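Local coordinates for protein afamin (Homo sapiens, PDB 6FAK) that carries hydrophobic molecules in body fluids, binding vitamin E and keeping lipidated Wnt proteins soluble and active, at residues P472-D475 / H476-T480; F482-R485 / R486-F489; A553-V556 / D557-K561. All blocks are in the same frame, centred on the assembly; numbering follows the deposited sequence.

Contact 1: residues P472-D475 / H476-T480; sequences PAVD and HCCKT
Four successive i to i+4 backbone bonds carry the short helix 472-479 of the third albumin repeat from Pro472-Asp475 into His476-Thr480, tightest at Cys478 N to Val474 O (2.8 Å) and weak at the last turn, where Lys479 N reaches Asp475 O. Within this helix sits the adjacent-cysteine pair that marks the albumin family: Cys477 and Cys478 tie it to helix 485-490 through Cys488 and to helix 446-462 through Cys462. Asp475 turns its carboxylate back toward the helix start, where OD1 accepts a hydrogen bond from Ile470 N. The lysine chain of Lys479 bends at chi3 and chi4 (76° and 78°) and folds back over the last turn, bringing NZ to 4.0 Å from Asp475 CB. Asp475 OD2 and Lys479 NZ stay 5.4 Å apart, too far for a salt bridge, though the opposite charges would probably still attract each other. On the buried side Phe489 of helix 485-490 packs against both Val474 and Cys478, and between these two, one turn apart, Val474 CG1 lies 4.3 Å from Cys478 SG.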
loop_
_atom_site.group_PDB
_atom_site.type_symbol
_atom_site.label_atom_id
_atom_site.label_comp_id
_atom_site.label_asym_id
_atom_site.label_seq_id
_atom_site.Cartn_x
_atom_site.Cartn_y
_atom_site.Cartn_z
ATOM N N PRO A 472 -11.669 -16.857 -11.303
ATOM C CA PRO A 472 -12.342 -17.344 -10.122
ATOM C C PRO A 472 -11.406 -17.749 -8.982
ATOM O O PRO A 472 -11.714 -17.457 -7.831
ATOM C CB PRO A 472 -13.206 -18.534 -10.639
ATOM C CG PRO A 472 -13.342 -18.307 -12.119
ATOM C CD PRO A 472 -12.110 -17.550 -12.545
ATOM N N ALA A 473 -10.249 -18.332 -9.291
ATOM C CA ALA A 473 -9.315 -18.784 -8.246
ATOM C C ALA A 473 -8.668 -17.591 -7.499
ATOM O O ALA A 473 -8.623 -17.550 -6.278
ATOM C CB ALA A 473 -8.223 -19.695 -8.855
ATOM N N VAL A 474 -8.245 -16.585 -8.245
ATOM C CA VAL A 474 -7.713 -15.336 -7.657
ATOM C C VAL A 474 -8.788 -14.612 -6.823
ATOM O O VAL A 474 -8.493 -14.138 -5.679
ATOM C CB VAL A 474 -7.165 -14.379 -8.755
ATOM C CG1 VAL A 474 -6.867 -13.004 -8.160
ATOM C CG2 VAL A 474 -5.916 -14.925 -9.386
ATOM N N ASP A 475 -10.010 -14.518 -7.368
ATOM C CA ASP A 475 -11.117 -13.811 -6.702
ATOM C C ASP A 475 -11.455 -14.501 -5.377
ATOM O O ASP A 475 -11.673 -13.817 -4.360
ATOM C CB ASP A 475 -12.370 -13.730 -7.557
ATOM C CG ASP A 475 -12.168 -12.907 -8.835
ATOM O OD1 ASP A 475 -11.076 -12.284 -9.013
ATOM O OD2 ASP A 475 -13.101 -12.930 -9.674
ATOM N N HIS A 476 -11.410 -15.841 -5.387
ATOM C CA HIS A 476 -11.609 -16.631 -4.169
ATOM C C HIS A 476 -10.530 -16.228 -3.122
ATOM O O HIS A 476 -10.854 -15.977 -1.944
ATOM C CB HIS A 476 -11.555 -18.146 -4.453
ATOM C CG HIS A 476 -11.701 -18.953 -3.221
ATOM N ND1 HIS A 476 -12.924 -19.134 -2.608
ATOM C CD2 HIS A 476 -10.770 -19.459 -2.373
ATOM C CE1 HIS A 476 -12.741 -19.776 -1.464
ATOM N NE2 HIS A 476 -11.446 -19.976 -1.297
ATOM N N CYS A 477 -9.260 -16.182 -3.519
ATOM C CA CYS A 477 -8.234 -15.790 -2.592
ATOM C C CYS A 477 -8.376 -14.349 -2.090
ATOM O O CYS A 477 -8.036 -14.071 -0.915
ATOM C CB CYS A 477 -6.836 -16.032 -3.135
ATOM S SG CYS A 477 -6.450 -17.783 -3.316
ATOM N N CYS A 478 -8.821 -13.440 -2.954
ATOM C CA CYS A 478 -9.015 -12.070 -2.537
ATOM C C CYS A 478 -10.130 -11.886 -1.530
ATOM O O CYS A 478 -10.048 -11.008 -0.725
ATOM C CB CYS A 478 -9.290 -11.145 -3.712
ATOM S SG CYS A 478 -7.790 -10.802 -4.630
ATOM N N LYS A 479 -11.187 -12.680 -1.607
ATOM C CA LYS A 479 -12.384 -12.349 -0.855
ATOM C C LYS A 479 -12.612 -13.225 0.387
ATOM O O LYS A 479 -13.428 -12.882 1.201
ATOM C CB LYS A 479 -13.617 -12.313 -1.799
ATOM C CG LYS A 479 -14.298 -13.640 -2.060
ATOM C CD LYS A 479 -15.707 -13.469 -2.651
ATOM C CE LYS A 479 -15.711 -13.089 -4.123
ATOM N NZ LYS A 479 -15.449 -14.258 -5.015
ATOM N N THR A 480 -11.861 -14.316 0.515
ATOM C CA THR A 480 -12.048 -15.273 1.587
ATOM C C THR A 480 -10.735 -15.358 2.360
ATOM O O THR A 480 -9.754 -16.013 1.930
ATOM C CB THR A 480 -12.473 -16.673 1.063
ATOM O OG1 THR A 480 -13.195 -16.545 -0.174
ATOM C CG2 THR A 480 -13.329 -17.420 2.106
#

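Contact 2: residues F482-R485 / R486-F489; sequences FAFR and RPCF
The Phe489 ring meets Arg485 at its edge: Arg485 CG lies in the ring plane, 3.8 Å from CE2, and Arg485 O sits near that plane too, 3.2 Å from CD2. Phe458 stacks on this ring, while Val474, Cys477 and Cys478 of helix 472-479 also pack against it. Arg485 and Phe489 run side by side in the same direction, guanidinium and ring planes 52° apart; with CG anti to the backbone N (chi1 -179°), Arg485 brings that carbon to the ring edge. The second ring, Phe484, receives Pro487 CG obliquely, 4.4 Å from CD2. Phe484, third residue of the type I turn from Phe482 to Arg485, is the N-cap residue of helix 485-490, and its carbonyl accepts Cys488 N at 3.0 Å. Phe482, which opens the turn, lines the pocket of a bound polyether, and its ring meets His201. Pro487 CD rests 3.5 Å from Phe484 O. An alanine in place of Pro487 removes CG and CD, and would probably leave a gap beside the Phe484 ring and Arg351 and a backbone no longer held by the proline ring. A water accepts the Arg486 N-H at 2.8 Å and lies 3.0 Å from Ala483 O, to which it can donate. Arg486 extends to salt bridges with Asp451 and Glu394, so the cap joins apolar ring packing to a buried arginine whose charge two acids probably balance.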
loop_
_atom_site.group_PDB
_atom_site.type_symbol
_atom_site.label_atom_id
_atom_site.label_comp_id
_atom_site.label_asym_id
_atom_site.label_seq_id
_atom_site.Cartn_x
_atom_site.Cartn_y
_atom_site.Cartn_z
ATOM N N PHE A 482 -8.726 -12.744 5.208
ATOM C CA PHE A 482 -7.660 -11.798 5.177
ATOM C C PHE A 482 -6.319 -12.357 5.627
ATOM O O PHE A 482 -5.317 -12.239 4.939
ATOM C CB PHE A 482 -8.121 -10.607 6.032
ATOM C CG PHE A 482 -7.154 -9.516 6.080
ATOM C CD1 PHE A 482 -6.949 -8.710 4.970
ATOM C CD2 PHE A 482 -6.388 -9.325 7.209
ATOM C CE1 PHE A 482 -6.014 -7.691 4.997
ATOM C CE2 PHE A 482 -5.449 -8.318 7.244
ATOM C CZ PHE A 482 -5.256 -7.490 6.133
ATOM N N ALA A 483 -6.306 -12.975 6.803
ATOM C CA ALA A 483 -5.074 -13.492 7.372
ATOM C C ALA A 483 -4.418 -14.618 6.554
ATOM O O ALA A 483 -3.230 -14.732 6.525
ATOM C CB ALA A 483 -5.323 -13.961 8.806
ATOM N N PHE A 484 -5.223 -15.431 5.895
ATOM C CA PHE A 484 -4.769 -16.577 5.091
ATOM C C PHE A 484 -4.718 -16.280 3.577
ATOM O O PHE A 484 -4.531 -17.194 2.775
ATOM C CB PHE A 484 -5.673 -17.787 5.351
ATOM C CG PHE A 484 -5.458 -18.382 6.723
ATOM C CD1 PHE A 484 -6.192 -17.937 7.794
ATOM C CD2 PHE A 484 -4.443 -19.305 6.938
ATOM C CE1 PHE A 484 -5.969 -18.446 9.078
ATOM C CE2 PHE A 484 -4.212 -19.802 8.223
ATOM C CZ PHE A 484 -4.993 -19.373 9.291
ATOM N N ARG A 485 -4.814 -15.015 3.218
ATOM C CA ARG A 485 -4.725 -14.620 1.808
ATOM C C ARG A 485 -3.379 -14.993 1.113
ATOM O O ARG A 485 -3.382 -15.507 0.006
ATOM C CB ARG A 485 -5.024 -13.111 1.707
ATOM C CG ARG A 485 -4.986 -12.587 0.294
ATOM C CD ARG A 485 -5.960 -11.424 0.162
ATOM N NE ARG A 485 -5.528 -10.290 0.946
ATOM C CZ ARG A 485 -6.184 -9.130 1.077
ATOM N NH1 ARG A 485 -7.388 -8.953 0.503
ATOM N NH2 ARG A 485 -5.635 -8.174 1.778
ATOM N N ARG A 486 -2.242 -14.720 1.754
ATOM C CA ARG A 486 -0.947 -15.064 1.167
ATOM C C ARG A 486 -0.796 -16.605 0.995
ATOM O O ARG A 486 -0.523 -17.066 -0.106
ATOM C CB ARG A 486 0.226 -14.402 1.905
ATOM C CG ARG A 486 1.555 -14.383 1.125
ATOM C CD ARG A 486 2.719 -13.890 1.996
ATOM N NE ARG A 486 4.004 -14.264 1.411
ATOM C CZ ARG A 486 5.130 -14.588 2.046
ATOM N NH1 ARG A 486 5.210 -14.543 3.367
ATOM N NH2 ARG A 486 6.203 -14.896 1.348
ATOM N N PRO A 487 -1.009 -17.395 2.053
ATOM C CA PRO A 487 -1.072 -18.868 1.843
ATOM C C PRO A 487 -2.031 -19.362 0.730
ATOM O O PRO A 487 -1.686 -20.295 0.019
ATOM C CB PRO A 487 -1.500 -19.411 3.202
ATOM C CG PRO A 487 -1.087 -18.359 4.189
ATOM C CD PRO A 487 -1.092 -17.030 3.491
ATOM N N CYS A 488 -3.189 -18.732 0.591
ATOM C CA CYS A 488 -4.146 -19.041 -0.466
ATOM C C CYS A 488 -3.545 -18.810 -1.883
ATOM O O CYS A 488 -3.594 -19.716 -2.739
ATOM C CB CYS A 488 -5.406 -18.199 -0.316
ATOM S SG CYS A 488 -6.716 -18.691 -1.430
ATOM N N PHE A 489 -3.002 -17.617 -2.096
ATOM C CA PHE A 489 -2.300 -17.266 -3.328
ATOM C C PHE A 489 -1.163 -18.238 -3.688
ATOM O O PHE A 489 -1.040 -18.628 -4.857
ATOM C CB PHE A 489 -1.789 -15.831 -3.287
ATOM C CG PHE A 489 -2.799 -14.866 -3.778
ATOM C CD1 PHE A 489 -3.065 -14.775 -5.145
ATOM C CD2 PHE A 489 -3.557 -14.112 -2.907
ATOM C CE1 PHE A 489 -4.054 -13.927 -5.625
ATOM C CE2 PHE A 489 -4.557 -13.228 -3.389
ATOM C CZ PHE A 489 -4.799 -13.133 -4.751
HETATM O O HOH W 1 -2.037 -13.273 4.146
#

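Contact 3: residues A553-V556 / D557-K561; sequences ANVV and DKCCK
Lys558 folds its side chain back along the helix and crosses obliquely over Asn554, one turn earlier, so that NZ gives a hydrogen bond of 2.9 Å to Asn554 OD1. This is an i to i+4 side-chain pair on the last turns of helix 542-560, in the third albumin repeat, and the adjacent cysteines of the family, Cys559 and Cys560, lie in the last part of that helix. The lysine nitrogen comes in at 124° to the amide C=O and tilted out of its plane. Lys558 chi1 (-62°) sets CG beside the backbone N and 3.4 Å from Asn554 O; bends at chi2 and chi4 then bring NZ to OD1. On the other side, CG of Asn554 stands anti to the backbone N (chi1 -174°), which directs the amide to the lysine. Both residues are exposed, so this bond lies on the outer surface of the helix and probably competes with solvent.

The other flank is apolar and sulfur-rich. Val555 stands against Phe569 and Glu572 of helix 565-572, and Cys559 forms its disulfide with Cys568, which fixes the same two helices to each other. Val556 packs on Phe569 as well and on Phe510 of a loop, which Cys560 also touches; Cys560 is bonded to Cys515. Underneath, the backbone is regular: Asp557, Lys558, Cys559 and Cys560 each give their N-H to the carbonyl four residues back. Cys560 SG lies 3.5 Å from Val556 O, which also accepts the Cys560 N-H. Cys559 SG touches Val555, one turn earlier, twice: its methyl CG1 at 4.0 Å and its carbonyl O at 3.3 Å.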
loop_
_atom_site.group_PDB
_atom_site.type_symbol
_atom_site.label_atom_id
_atom_site.label_comp_id
_atom_site.label_asym_id
_atom_site.label_seq_id
_atom_site.Cartn_x
_atom_site.Cartn_y
_atom_site.Cartn_z
ATOM N N ALA A 553 18.006 -13.476 -23.092
ATOM C CA ALA A 553 18.903 -12.654 -22.255
ATOM C C ALA A 553 20.364 -12.770 -22.683
ATOM O O ALA A 553 21.079 -11.758 -22.771
ATOM C CB ALA A 553 18.789 -13.013 -20.784
ATOM N N ASN A 554 20.805 -14.006 -22.898
ATOM C CA ASN A 554 22.138 -14.244 -23.404
ATOM C C ASN A 554 22.345 -13.551 -24.764
ATOM O O ASN A 554 23.325 -12.882 -24.953
ATOM C CB ASN A 554 22.400 -15.748 -23.477
ATOM C CG ASN A 554 23.831 -16.061 -23.853
ATOM O OD1 ASN A 554 24.752 -15.565 -23.246
ATOM N ND2 ASN A 554 24.009 -16.900 -24.817
ATOM N N VAL A 555 21.390 -13.657 -25.678
ATOM C CA VAL A 555 21.486 -13.015 -27.000
ATOM C C VAL A 555 21.598 -11.474 -26.886
ATOM O O VAL A 555 22.465 -10.866 -27.515
ATOM C CB VAL A 555 20.349 -13.455 -27.915
ATOM C CG1 VAL A 555 20.258 -12.599 -29.151
ATOM C CG2 VAL A 555 20.528 -14.937 -28.314
ATOM N N VAL A 556 20.742 -10.872 -26.066
ATOM C CA VAL A 556 20.816 -9.433 -25.730
ATOM C C VAL A 556 22.182 -8.992 -25.219
ATOM O O VAL A 556 22.718 -7.989 -25.660
ATOM C CB VAL A 556 19.754 -9.061 -24.656
ATOM C CG1 VAL A 556 20.078 -7.735 -23.972
ATOM C CG2 VAL A 556 18.368 -9.026 -25.296
ATOM N N ASP A 557 22.726 -9.738 -24.280
ATOM C CA ASP A 557 24.026 -9.422 -23.719
ATOM C C ASP A 557 25.144 -9.410 -24.772
ATOM O O ASP A 557 26.052 -8.564 -24.716
ATOM C CB ASP A 557 24.380 -10.441 -22.624
ATOM C CG ASP A 557 25.727 -10.156 -21.973
ATOM O OD1 ASP A 557 25.970 -8.981 -21.654
ATOM O OD2 ASP A 557 26.541 -11.090 -21.789
ATOM N N LYS A 558 25.096 -10.367 -25.700
ATOM C CA LYS A 558 26.121 -10.492 -26.739
ATOM C C LYS A 558 25.965 -9.365 -27.726
ATOM O O LYS A 558 26.928 -8.685 -28.046
ATOM C CB LYS A 558 26.015 -11.824 -27.504
ATOM C CG LYS A 558 26.208 -13.079 -26.678
ATOM C CD LYS A 558 27.535 -13.118 -25.953
ATOM C CE LYS A 558 27.971 -14.553 -25.642
ATOM N NZ LYS A 558 27.343 -15.087 -24.397
ATOM N N CYS A 559 24.744 -9.177 -28.210
ATOM C CA CYS A 559 24.492 -8.246 -29.293
ATOM C C CYS A 559 24.737 -6.777 -28.943
ATOM O O CYS A 559 25.061 -5.988 -29.823
ATOM C CB CYS A 559 23.093 -8.448 -29.828
ATOM S SG CYS A 559 22.920 -10.033 -30.661
ATOM N N CYS A 560 24.599 -6.413 -27.673
ATOM C CA CYS A 560 25.027 -5.091 -27.221
ATOM C C CYS A 560 26.533 -4.894 -27.421
ATOM O O CYS A 560 26.972 -3.821 -27.824
ATOM C CB CYS A 560 24.610 -4.847 -25.769
ATOM S SG CYS A 560 22.841 -4.498 -25.615
ATOM N N LYS A 561 27.297 -5.953 -27.181
ATOM C CA LYS A 561 28.728 -5.984 -27.436
ATOM C C LYS A 561 28.984 -6.413 -28.892
ATOM O O LYS A 561 29.623 -7.447 -29.130
ATOM C CB LYS A 561 29.397 -6.966 -26.458
ATOM C CG LYS A 561 29.079 -6.715 -24.990
ATOM C CD LYS A 561 29.845 -7.680 -24.102
ATOM C CE LYS A 561 29.784 -7.281 -22.631
ATOM N NZ LYS A 561 31.095 -7.481 -21.943
#

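Overall arrangement
Contacts 1 and 2 are neighbours: helices 472-479 and 485-490 follow each other in the chain, their centres lie 10 Å apart, and the Cys477-Cys488 disulfide joins them. Both are partly buried. Contact 3 belongs to the same albumin repeat, but its centre lies about 40 Å from those of the other two, and it is a surface contact 36 Å from the chain's centre. Contacts 1 and 3 share a plan, a helix with adjacent cysteines near its end and a valine one turn before the second cysteine in contact 1, before each of the two in contact 3. Yet contact 3 adds an exposed lysine-asparagine bond, whereas contact 2 relies on aromatic rings, proline and a buried arginine.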